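Local coordinates for lipocalin AI-4 (Rhodnius prolixus, PDB 5H9N), which binds cysteinyl leukotrienes such as leukotriene C4 in its lipocalin barrel, probably sequestering them as a salivary protein of a blood-feeding insect, at residues A[24-29]-A[95-100]; A[54-59]-A[79-84]. The protein carries 1 engineered substitution. All blocks are in the same frame, centred on the assembly; numbering follows the deposited sequence.

Interaction 1: residues A[24-29]-A[95-100]. With LTX ((5~{S},6~{R},7~{E},9~{E},11~{Z},14~{Z})-6-[(2~{R})-2-[[(4~{S})-4-azanyl-5-oxidanyl-5-oxidanylidene-pentanoyl]amino]-3-( 2-hydroxy-2-oxoethylamino)-3-oxidanylidene-propyl]sulfanyl-5-oxidanyl-icosa-7,9,11,14-tetraenoic acid), chain B.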
loop_
_atom_site.group_PDB
_atom_site.type_symbol
_atom_site.label_atom_id
_atom_site.label_comp_id
_atom_site.label_asym_id
_atom_site.label_seq_id
_atom_site.Cartn_x
_atom_site.Cartn_y
_atom_site.Cartn_z
ATOM N N ASN A 24 4.874 2.238 14.367
ATOM C CA ASN A 24 4.482 1.223 15.333
ATOM C C ASN A 24 2.979 0.983 15.343
ATOM O O ASN A 24 2.526 -0.140 15.559
ATOM C CB ASN A 24 4.954 1.604 16.739
ATOM C CG ASN A 24 6.441 1.381 16.938
ATOM O OD1 ASN A 24 7.085 0.675 16.162
ATOM N ND2 ASN A 24 6.993 1.980 17.988
ATOM N N ARG A 25 2.202 2.034 15.107
ATOM C CA ARG A 25 0.750 1.889 15.115
ATOM C C ARG A 25 0.211 1.419 13.779
ATOM O O ARG A 25 -0.869 0.848 13.716
ATOM C CB ARG A 25 0.068 3.200 15.490
ATOM C CG ARG A 25 0.303 3.628 16.923
ATOM C CD ARG A 25 -0.698 4.696 17.303
ATOM N NE ARG A 25 -2.048 4.148 17.331
ATOM C CZ ARG A 25 -3.144 4.855 17.079
ATOM N NH1 ARG A 25 -3.041 6.138 16.763
ATOM N NH2 ARG A 25 -4.333 4.274 17.122
ATOM N N PHE A 26 0.948 1.671 12.706
ATOM C CA PHE A 26 0.493 1.231 11.397
ATOM C C PHE A 26 0.834 -0.238 11.131
ATOM O O PHE A 26 -0.007 -1.001 10.653
ATOM C CB PHE A 26 1.081 2.090 10.279
ATOM C CG PHE A 26 0.677 1.604 8.920
ATOM C CD1 PHE A 26 -0.603 1.849 8.446
ATOM C CD2 PHE A 26 1.544 0.849 8.133
ATOM C CE1 PHE A 26 -1.005 1.368 7.225
ATOM C CE2 PHE A 26 1.143 0.368 6.900
ATOM C CZ PHE A 26 -0.129 0.634 6.448
ATOM N N PHE A 27 2.071 -0.624 11.414
ATOM C CA PHE A 27 2.529 -1.977 11.114
ATOM C C PHE A 27 2.196 -2.940 12.244
ATOM O O PHE A 27 3.074 -3.609 12.796
ATOM C CB PHE A 27 4.032 -1.979 10.819
ATOM C CG PHE A 27 4.397 -1.262 9.549
ATOM C CD1 PHE A 27 4.123 -1.829 8.313
ATOM C CD2 PHE A 27 5.006 -0.016 9.586
ATOM C CE1 PHE A 27 4.458 -1.173 7.143
ATOM C CE2 PHE A 27 5.346 0.645 8.422
ATOM C CZ PHE A 27 5.071 0.071 7.197
ATOM N N THR A 28 0.919 -2.983 12.600
ATOM C CA THR A 28 0.415 -3.932 13.579
ATOM C C THR A 28 -0.973 -4.365 13.131
ATOM O O THR A 28 -1.690 -3.587 12.500
ATOM C CB THR A 28 0.374 -3.329 14.996
ATOM O OG1 THR A 28 0.080 -4.357 15.948
ATOM C CG2 THR A 28 -0.676 -2.235 15.094
ATOM N N GLY A 29 -1.329 -5.610 13.416
ATOM C CA GLY A 29 -2.638 -6.126 13.048
ATOM C C GLY A 29 -2.805 -6.438 11.569
ATOM O O GLY A 29 -1.832 -6.575 10.831
ATOM N N MET A 95 6.379 1.757 -1.022
ATOM C CA MET A 95 5.133 2.329 -0.562
ATOM C C MET A 95 5.341 3.452 0.433
ATOM O O MET A 95 6.367 3.519 1.114
ATOM C CB MET A 95 4.266 1.237 0.057
ATOM C CG MET A 95 4.967 0.544 1.203
ATOM S SD MET A 95 3.882 0.260 2.571
ATOM C CE MET A 95 3.690 1.984 2.779
ATOM N N ALA A 96 4.341 4.320 0.537
ATOM C CA ALA A 96 4.304 5.338 1.577
ATOM C C ALA A 96 2.878 5.437 2.084
ATOM O O ALA A 96 1.932 5.310 1.299
ATOM C CB ALA A 96 4.773 6.677 1.042
ATOM N N VAL A 97 2.710 5.661 3.382
ATOM C CA VAL A 97 1.386 5.887 3.954
ATOM C C VAL A 97 1.055 7.372 3.819
ATOM O O VAL A 97 1.665 8.224 4.460
ATOM C CB VAL A 97 1.317 5.451 5.423
ATOM C CG1 VAL A 97 -0.079 5.696 5.983
ATOM C CG2 VAL A 97 1.681 3.986 5.546
ATOM N N VAL A 98 0.094 7.693 2.967
ATOM C CA VAL A 98 -0.273 9.071 2.711
ATOM C C VAL A 98 -1.067 9.658 3.873
ATOM O O VAL A 98 -0.797 10.770 4.313
ATOM C CB VAL A 98 -1.074 9.177 1.396
ATOM C CG1 VAL A 98 -1.483 10.608 1.133
ATOM C CG2 VAL A 98 -0.244 8.625 0.230
ATOM N N GLU A 99 -2.039 8.902 4.364
ATOM C CA GLU A 99 -2.894 9.346 5.458
ATOM C C GLU A 99 -3.442 8.123 6.160
ATOM O O GLU A 99 -3.857 7.181 5.483
ATOM C CB GLU A 99 -4.053 10.202 4.935
ATOM C CG GLU A 99 -3.731 11.628 4.575
ATOM C CD GLU A 99 -3.927 12.570 5.740
ATOM O OE1 GLU A 99 -4.965 13.263 5.771
ATOM O OE2 GLU A 99 -3.050 12.609 6.626
ATOM N N THR A 100 -3.469 8.112 7.490
ATOM C CA THR A 100 -4.078 6.993 8.218
ATOM C C THR A 100 -4.531 7.442 9.587
ATOM O O THR A 100 -3.939 8.358 10.153
ATOM C CB THR A 100 -3.106 5.792 8.372
ATOM O OG1 THR A 100 -3.773 4.712 9.033
ATOM C CG2 THR A 100 -1.893 6.176 9.180
HETATM O O2 LTX B . 0.597 -1.230 -6.919
HETATM C C1 LTX B . -0.326 -1.633 -7.665
HETATM O O1 LTX B . -1.447 -1.987 -7.224
HETATM C C2 LTX B . -0.080 -1.678 -9.154
HETATM C C3 LTX B . 0.085 -3.128 -9.598
HETATM C C4 LTX B . 1.011 -3.880 -8.645
HETATM C C5 LTX B . 1.396 -5.236 -9.222
HETATM O O3 LTX B . 0.273 -6.129 -9.197
HETATM C C6 LTX B . 2.561 -5.865 -8.464
HETATM C C7 LTX B . 2.185 -6.167 -7.019
HETATM C C8 LTX B . 2.768 -5.551 -5.976
HETATM C C9 LTX B . 2.380 -5.898 -4.600
HETATM C C10 LTX B . 3.057 -5.511 -3.509
HETATM C C11 LTX B . 2.601 -5.920 -2.177
HETATM C C12 LTX B . 3.150 -5.591 -1.000
HETATM C C13 LTX B . 4.376 -4.714 -0.817
HETATM C C14 LTX B . 4.034 -3.242 -0.929
HETATM C C15 LTX B . 3.431 -2.547 0.029
HETATM C C16 LTX B . 3.035 -3.164 1.349
HETATM C C17 LTX B . 1.734 -2.540 1.845
HETATM C C18 LTX B . 1.449 -3.005 3.267
HETATM C C19 LTX B . 0.033 -2.666 3.706
HETATM C C20 LTX B . -0.208 -3.107 5.137
HETATM O O32 LTX B . 0.444 -11.297 -5.624
HETATM C C21 LTX B . 1.197 -10.528 -6.251
HETATM O O31 LTX B . 0.938 -9.324 -6.452
HETATM C CA3 LTX B . 2.483 -11.090 -6.798
HETATM N N3 LTX B . 3.250 -10.043 -7.456
HETATM C C22 LTX B . 4.273 -10.284 -8.269
HETATM O O33 LTX B . 4.629 -11.423 -8.520
HETATM C CA2 LTX B . 5.010 -9.131 -8.893
HETATM C CB2 LTX B . 4.462 -7.772 -8.456
HETATM S SG2 LTX B . 3.011 -7.334 -9.355
HETATM N N2 LTX B . 5.033 -9.265 -10.334
HETATM C CD1 LTX B . 6.159 -9.150 -11.024
HETATM O OE1 LTX B . 7.152 -8.580 -10.594
HETATM C CG1 LTX B . 6.114 -9.772 -12.400
HETATM C CB1 LTX B . 7.294 -9.326 -13.250
HETATM C CA1 LTX B . 6.970 -9.532 -14.727
HETATM N N1 LTX B . 5.650 -8.941 -15.027
HETATM C C23 LTX B . 6.942 -10.992 -15.066
HETATM O O11 LTX B . 5.904 -11.463 -15.582
HETATM O O12 LTX B . 7.959 -11.677 -14.828
#

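Interaction 2: residues A[54-59]-A[79-84]. With LTX ((5~{S},6~{R},7~{E},9~{E},11~{Z},14~{Z})-6-[(2~{R})-2-[[(4~{S})-4-azanyl-5-oxidanyl-5-oxidanylidene-pentanoyl]amino]-3-( 2-hydroxy-2-oxoethylamino)-3-oxidanylidene-propyl]sulfanyl-5-oxidanyl-icosa-7,9,11,14-tetraenoic acid), chain B.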
loop_
_atom_site.group_PDB
_atom_site.type_symbol
_atom_site.label_atom_id
_atom_site.label_comp_id
_atom_site.label_asym_id
_atom_site.label_seq_id
_atom_site.Cartn_x
_atom_site.Cartn_y
_atom_site.Cartn_z
ATOM N N LEU A 54 8.760 -4.899 10.260
ATOM C CA LEU A 54 8.283 -4.621 8.909
ATOM C C LEU A 54 8.135 -5.880 8.068
ATOM O O LEU A 54 8.389 -5.868 6.864
ATOM C CB LEU A 54 9.226 -3.635 8.210
ATOM C CG LEU A 54 9.482 -2.330 8.965
ATOM C CD1 LEU A 54 10.581 -1.502 8.287
ATOM C CD2 LEU A 54 8.196 -1.531 9.120
ATOM N N GLN A 55 7.721 -6.975 8.700
ATOM C CA GLN A 55 7.385 -8.174 7.941
ATOM C C GLN A 55 5.898 -8.185 7.619
ATOM O O GLN A 55 5.061 -7.751 8.421
ATOM C CB GLN A 55 7.754 -9.438 8.711
ATOM C CG GLN A 55 9.204 -9.508 9.152
ATOM C CD GLN A 55 10.186 -9.387 8.004
ATOM O OE1 GLN A 55 10.273 -10.265 7.147
ATOM N NE2 GLN A 55 10.929 -8.290 7.980
ATOM N N LEU A 56 5.544 -8.679 6.439
ATOM C CA LEU A 56 4.136 -8.861 6.149
ATOM C C LEU A 56 3.898 -10.054 5.251
ATOM O O LEU A 56 4.801 -10.558 4.571
ATOM C CB LEU A 56 3.525 -7.587 5.566
ATOM C CG LEU A 56 4.084 -6.896 4.331
ATOM C CD1 LEU A 56 3.420 -7.434 3.081
ATOM C CD2 LEU A 56 3.848 -5.407 4.457
ATOM N N ASN A 57 2.677 -10.551 5.353
ATOM C CA ASN A 57 2.197 -11.674 4.569
ATOM C C ASN A 57 0.876 -11.262 3.937
ATOM O O ASN A 57 0.088 -10.579 4.577
ATOM C CB ASN A 57 1.982 -12.911 5.445
ATOM C CG ASN A 57 3.257 -13.436 6.069
ATOM O OD1 ASN A 57 4.334 -12.863 5.910
ATOM N ND2 ASN A 57 3.134 -14.536 6.798
ATOM N N PHE A 58 0.623 -11.627 2.687
ATOM C CA PHE A 58 -0.728 -11.440 2.165
ATOM C C PHE A 58 -1.040 -12.525 1.158
ATOM O O PHE A 58 -0.145 -13.179 0.628
ATOM C CB PHE A 58 -0.923 -10.026 1.573
ATOM C CG PHE A 58 -0.164 -9.762 0.295
ATOM C CD1 PHE A 58 1.144 -9.302 0.331
ATOM C CD2 PHE A 58 -0.778 -9.923 -0.940
ATOM C CE1 PHE A 58 1.836 -9.041 -0.846
ATOM C CE2 PHE A 58 -0.092 -9.660 -2.116
ATOM C CZ PHE A 58 1.212 -9.225 -2.070
ATOM N N ASN A 59 -2.337 -12.730 0.931
ATOM C CA ASN A 59 -2.811 -13.710 -0.041
ATOM C C ASN A 59 -2.848 -13.067 -1.424
ATOM O O ASN A 59 -3.823 -12.398 -1.779
ATOM C CB ASN A 59 -4.192 -14.265 0.356
ATOM C CG ASN A 59 -5.220 -13.173 0.609
ATOM O OD1 ASN A 59 -4.966 -12.217 1.333
ATOM N ND2 ASN A 59 -6.386 -13.315 0.002
ATOM N N TYR A 79 8.932 3.095 2.188
ATOM C CA TYR A 79 9.428 1.783 2.558
ATOM C C TYR A 79 9.677 0.974 1.304
ATOM O O TYR A 79 8.945 1.102 0.319
ATOM C CB TYR A 79 8.421 1.061 3.458
ATOM C CG TYR A 79 8.295 1.708 4.810
ATOM C CD1 TYR A 79 7.474 2.810 4.995
ATOM C CD2 TYR A 79 9.042 1.257 5.889
ATOM C CE1 TYR A 79 7.381 3.425 6.224
ATOM C CE2 TYR A 79 8.950 1.858 7.119
ATOM C CZ TYR A 79 8.118 2.933 7.286
ATOM O OH TYR A 79 8.035 3.545 8.513
ATOM N N SER A 80 10.702 0.129 1.346
ATOM C CA SER A 80 10.980 -0.848 0.304
ATOM C C SER A 80 10.671 -2.228 0.853
ATOM O O SER A 80 11.154 -2.590 1.929
ATOM C CB SER A 80 12.439 -0.770 -0.139
ATOM O OG SER A 80 12.774 -1.813 -1.033
ATOM N N PHE A 81 9.872 -2.993 0.122
ATOM C CA PHE A 81 9.551 -4.358 0.509
ATOM C C PHE A 81 10.110 -5.343 -0.490
ATOM O O PHE A 81 9.851 -5.237 -1.697
ATOM C CB PHE A 81 8.038 -4.527 0.650
ATOM C CG PHE A 81 7.496 -3.930 1.905
ATOM C CD1 PHE A 81 7.460 -4.665 3.070
ATOM C CD2 PHE A 81 7.071 -2.608 1.941
ATOM C CE1 PHE A 81 6.989 -4.108 4.253
ATOM C CE2 PHE A 81 6.582 -2.054 3.125
ATOM C CZ PHE A 81 6.557 -2.806 4.278
ATOM N N GLN A 82 10.879 -6.291 0.026
ATOM C CA GLN A 82 11.390 -7.387 -0.763
ATOM C C GLN A 82 10.473 -8.573 -0.555
ATOM O O GLN A 82 10.335 -9.055 0.563
ATOM C CB GLN A 82 12.819 -7.723 -0.350
ATOM C CG GLN A 82 13.521 -8.669 -1.302
ATOM C CD GLN A 82 13.561 -8.122 -2.713
ATOM O OE1 GLN A 82 13.742 -6.920 -2.918
ATOM N NE2 GLN A 82 13.389 -9.001 -3.697
ATOM N N CYS A 83 9.839 -9.031 -1.627
ATOM C CA CYS A 83 8.772 -10.021 -1.521
ATOM C C CYS A 83 9.074 -11.286 -2.305
ATOM O O CYS A 83 9.725 -11.244 -3.347
ATOM C CB CYS A 83 7.439 -9.443 -2.012
ATOM S SG CYS A 83 6.886 -7.909 -1.245
ATOM N N THR A 84 8.580 -12.407 -1.796
ATOM C CA THR A 84 8.680 -13.689 -2.480
ATOM C C THR A 84 7.298 -14.326 -2.495
ATOM O O THR A 84 6.500 -14.106 -1.589
ATOM C CB THR A 84 9.694 -14.632 -1.808
ATOM O OG1 THR A 84 9.330 -14.839 -0.438
ATOM C CG2 THR A 84 11.096 -14.048 -1.875
HETATM O O2 LTX B . 0.597 -1.230 -6.919
HETATM C C1 LTX B . -0.326 -1.633 -7.665
HETATM O O1 LTX B . -1.447 -1.987 -7.224
HETATM C C2 LTX B . -0.080 -1.678 -9.154
HETATM C C3 LTX B . 0.085 -3.128 -9.598
HETATM C C4 LTX B . 1.011 -3.880 -8.645
HETATM C C5 LTX B . 1.396 -5.236 -9.222
HETATM O O3 LTX B . 0.273 -6.129 -9.197
HETATM C C6 LTX B . 2.561 -5.865 -8.464
HETATM C C7 LTX B . 2.185 -6.167 -7.019
HETATM C C8 LTX B . 2.768 -5.551 -5.976
HETATM C C9 LTX B . 2.380 -5.898 -4.600
HETATM C C10 LTX B . 3.057 -5.511 -3.509
HETATM C C11 LTX B . 2.601 -5.920 -2.177
HETATM C C12 LTX B . 3.150 -5.591 -1.000
HETATM C C13 LTX B . 4.376 -4.714 -0.817
HETATM C C14 LTX B . 4.034 -3.242 -0.929
HETATM C C15 LTX B . 3.431 -2.547 0.029
HETATM C C16 LTX B . 3.035 -3.164 1.349
HETATM C C17 LTX B . 1.734 -2.540 1.845
HETATM C C18 LTX B . 1.449 -3.005 3.267
HETATM C C19 LTX B . 0.033 -2.666 3.706
HETATM C C20 LTX B . -0.208 -3.107 5.137
HETATM O O32 LTX B . 0.444 -11.297 -5.624
HETATM C C21 LTX B . 1.197 -10.528 -6.251
HETATM O O31 LTX B . 0.938 -9.324 -6.452
HETATM C CA3 LTX B . 2.483 -11.090 -6.798
HETATM N N3 LTX B . 3.250 -10.043 -7.456
HETATM C C22 LTX B . 4.273 -10.284 -8.269
HETATM O O33 LTX B . 4.629 -11.423 -8.520
HETATM C CA2 LTX B . 5.010 -9.131 -8.893
HETATM C CB2 LTX B . 4.462 -7.772 -8.456
HETATM S SG2 LTX B . 3.011 -7.334 -9.355
HETATM N N2 LTX B . 5.033 -9.265 -10.334
HETATM C CD1 LTX B . 6.159 -9.150 -11.024
HETATM O OE1 LTX B . 7.152 -8.580 -10.594
HETATM C CG1 LTX B . 6.114 -9.772 -12.400
HETATM C CB1 LTX B . 7.294 -9.326 -13.250
HETATM C CA1 LTX B . 6.970 -9.532 -14.727
HETATM N N1 LTX B . 5.650 -8.941 -15.027
HETATM C C23 LTX B . 6.942 -10.992 -15.066
HETATM O O11 LTX B . 5.904 -11.463 -15.582
HETATM O O12 LTX B . 7.959 -11.677 -14.828
#

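Interaction 1: residues A[24-29]-A[95-100]
F26 and V97 meet inside the closed end of a lipocalin barrel, where the short helix 23-26, just ahead of strand 30-36, lies against the far part of strand 90-100. One methyl makes the closest contact: V97 CG2 stands over the face of the F26 ring, 3.9 Å from its centroid and only 9° off the ring normal, a CH-pi interaction. The F26 side chain reaches inward from the helix because its CG lies anti to the backbone N (chi1 177°). At the ring edge, near its plane, T100 OG1 comes within 4.3 Å of F26 CD1. That hydroxyl hydrogen-bonds to Y102 N and to Y105 O at the start of strand 105-112.

The same ring and M95 line the pocket for the omega end of leukotriene C4. F26 CZ lies 4.0 Å from the terminal carbon C20, while the bent M95 chain brings SD to 3.6 Å from C17 of the ligand. The ligand meets the ring and the thioether with its alkyl tail.

Around F26, W31 stacks on the ring and gives its NE1 to F26 O, and A106 and L108 of strand 105-112 also touch the F26 side chain. Beyond V97 the strand has a classic beta bulge, V98 and E99 both facing L107. The chain leaves the helix through an inverse gamma turn centred on F27, with a weak bond from T28 N to F26 O, and F26 CD2 sits 3.5 Å above the middle of the F27 ring.

Interaction 2: residues A[54-59]-A[79-84]
Around L54 and F81, whose CA atoms are 8.5 Å apart, the two segments run in roughly the same sense, since strands 55-60 and 78-85 each pair antiparallel with strand 63-71 between them; they meet through inward-facing side chains. F81 has the largest share of the contact. Its CE1 corner meets a backbone oxygen and a methyl of the other segment: L54 O lies 3.4 Å from F81 CE1 at the ring edge, near its plane, and L56 CD2 reaches the same F81 CE1 at 3.4 Å, a tight approach that comes in obliquely. With L56 CG held between the backbone N and carbonyl carbon (chi1 55°), the leucine branch lies across F81 at about a right angle.

Inward-facing side chains from strands on either side of 63-71 line the lipocalin calyx, and here they border the leukotriene. C16 of the ligand lies over one face of the F81 ring, 4.0 Å above the plane and displaced toward the rim. L56 CD2 also touches the tail, 3.6 Å from ligand C18, so one methyl meets both the ring and the lipid. Further along the strand, F58 CE1 approaches C11 of the conjugated triene at 3.5 Å, and the F58 ring is stacked with Y48 of strand 46-51. C83 also faces inward, its SG bonded to C67 in a disulfide that staples strand 78-85 to strand 63-71, while the backbone of L56 hydrogen-bonds with that of C67.

Toward the closed end, L54 has left-handed backbone angles (phi 60°, psi 36°), and its CD1 meets the edge of the Y79 ring, 3.9 Å from Y79 CE2.

How the interactions relate
From the N terminus, the chain passes through 24-29, enters the barrel strands, and returns at 95-100, so interaction 1 closes a loop of 65 mostly strand residues. Interaction 2 falls wholly within that loop and closes a shorter one of 19 residues, which contains strand 63-71. The two contacts meet where strands 78-85 and 90-100 are sheet neighbours: M95 O and Y79 N probably hydrogen-bond at 2.8 Å, and M95 SD packs against F81 CE2. F27 bridges them from the helix side, touching L54 and meeting Y79 edge-to-face. Together they tie the helix and turn at the barrel's closed end to the wall around the leukotriene's tail.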